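Local coordinates for protein N-terminal acetyltransferase B complex subunit MDM20 (Candida albicans, PDB 5K04) that serves as the non-catalytic subunit of the NatB complex, which acetylates protein N-termini, and probably scaffolds the catalytic subunit, at residues L427-Y432 with T450-S455. Residues are numbered along the deposited sequence; the frame is centred on the assembly and turned at random.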
# COMPACT_ATOMS: atom_id res chain seq x y z
N LEU A 427 8.60 -22.26 4.56
CA LEU A 427 8.51 -22.41 3.11
C LEU A 427 7.86 -21.23 2.40
O LEU A 427 7.69 -21.26 1.17
CB LEU A 427 7.74 -23.69 2.76
CG LEU A 427 8.21 -24.99 3.41
CD1 LEU A 427 7.31 -26.15 3.01
CD2 LEU A 427 9.69 -25.27 3.07
N ILE A 428 7.47 -20.19 3.13
CA ILE A 428 6.77 -19.07 2.53
C ILE A 428 7.74 -18.02 1.98
O ILE A 428 7.59 -17.55 0.85
CB ILE A 428 5.81 -18.48 3.58
CG1 ILE A 428 4.74 -19.52 3.97
CG2 ILE A 428 5.22 -17.17 3.11
CD1 ILE A 428 3.74 -19.04 5.01
N PHE A 429 8.76 -17.66 2.76
CA PHE A 429 9.73 -16.64 2.34
C PHE A 429 10.36 -16.90 0.98
O PHE A 429 10.56 -15.93 0.23
CB PHE A 429 10.84 -16.51 3.41
CG PHE A 429 10.72 -15.28 4.24
CD1 PHE A 429 10.86 -14.02 3.67
CD2 PHE A 429 10.45 -15.37 5.60
CE1 PHE A 429 10.73 -12.87 4.45
CE2 PHE A 429 10.33 -14.23 6.39
CZ PHE A 429 10.47 -12.98 5.82
N PRO A 430 10.72 -18.13 0.61
CA PRO A 430 11.29 -18.32 -0.74
C PRO A 430 10.35 -17.91 -1.86
O PRO A 430 10.78 -17.37 -2.88
CB PRO A 430 11.62 -19.83 -0.76
CG PRO A 430 11.86 -20.18 0.70
CD PRO A 430 10.81 -19.37 1.42
N ILE A 431 9.04 -18.12 -1.66
CA ILE A 431 8.05 -17.75 -2.68
C ILE A 431 7.91 -16.24 -2.75
O ILE A 431 7.96 -15.65 -3.84
CB ILE A 431 6.71 -18.43 -2.36
CG1 ILE A 431 6.90 -19.96 -2.31
CG2 ILE A 431 5.66 -18.04 -3.38
CD1 ILE A 431 5.76 -20.68 -1.65
N TYR A 432 7.71 -15.61 -1.59
CA TYR A 432 7.62 -14.15 -1.46
C TYR A 432 8.81 -13.46 -2.13
O TYR A 432 8.64 -12.51 -2.91
CB TYR A 432 7.55 -13.80 0.03
CG TYR A 432 7.30 -12.34 0.41
CD1 TYR A 432 8.33 -11.42 0.51
CD2 TYR A 432 6.02 -11.92 0.71
CE1 TYR A 432 8.08 -10.09 0.89
CE2 TYR A 432 5.75 -10.60 1.09
CZ TYR A 432 6.78 -9.69 1.17
OH TYR A 432 6.49 -8.39 1.55
N THR A 450 3.00 -13.63 7.72
CA THR A 450 2.51 -13.65 9.10
C THR A 450 3.02 -14.87 9.89
O THR A 450 3.48 -14.73 11.02
CB THR A 450 0.98 -13.62 9.07
OG1 THR A 450 0.52 -12.38 8.49
CG2 THR A 450 0.38 -13.80 10.48
N THR A 451 2.95 -16.06 9.29
CA THR A 451 3.25 -17.32 9.98
C THR A 451 4.71 -17.75 9.86
O THR A 451 5.07 -18.81 10.38
CB THR A 451 2.36 -18.45 9.45
OG1 THR A 451 2.65 -18.67 8.07
CG2 THR A 451 0.88 -18.09 9.60
N THR A 452 5.54 -16.97 9.17
CA THR A 452 6.94 -17.33 9.02
C THR A 452 7.61 -17.49 10.39
O THR A 452 7.27 -16.80 11.36
CB THR A 452 7.67 -16.28 8.17
OG1 THR A 452 7.41 -14.97 8.69
CG2 THR A 452 7.17 -16.36 6.73
N ASN A 453 8.59 -18.42 10.44
CA ASN A 453 9.31 -18.90 11.61
C ASN A 453 10.34 -17.88 12.11
O ASN A 453 10.92 -17.14 11.31
CB ASN A 453 10.00 -20.22 11.29
CG ASN A 453 10.89 -20.13 10.04
OD1 ASN A 453 10.45 -19.69 8.97
ND2 ASN A 453 12.16 -20.52 10.19
N PRO A 454 10.59 -17.86 13.43
CA PRO A 454 11.52 -16.87 14.02
C PRO A 454 12.98 -17.26 13.85
O PRO A 454 13.71 -17.54 14.80
CB PRO A 454 11.09 -16.86 15.49
CG PRO A 454 10.62 -18.24 15.74
CD PRO A 454 9.98 -18.72 14.46
N SER A 455 13.44 -17.28 12.60
CA SER A 455 14.84 -17.51 12.31
C SER A 455 15.59 -16.18 12.19
O SER A 455 15.00 -15.11 12.06
CB SER A 455 15.00 -18.33 11.03
OG SER A 455 14.61 -17.59 9.89
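T452 sets its methyl against I428 and F429 where the short helix 429-434 of this all-helical, TPR-like subunit meets the loop leading into helix 456-485. CG2 of T452 comes to 3.6 Å from CD2 of F429, reaching the ring obliquely, and lies 4.0 Å from CB of I428. Both of these side chains run roughly at right angles to the threonine. A chi1 of 51° turns the T452 methyl to the side facing I428 and F429 and lets OG1 reach back to its own chain. The hydroxyl is hydrogen-bonded to L449 O, three residues earlier in the same loop, which ties down the rotation of the side chain; OG1 also lies 3.8 Å from F429 CE2, at van der Waals range. Beyond the threonine, F429 leans on N458 and A461 of helix 456-485, and I428 packs against M416 of helix 409-419. K514 NZ also donates to the backbone oxygens of T450 and T452. I428 is extended, chi2 180°, and its chain crosses T451 nearly perpendicularly, bringing the terminal methyl CD1 to 3.3 Å from T451 OG1.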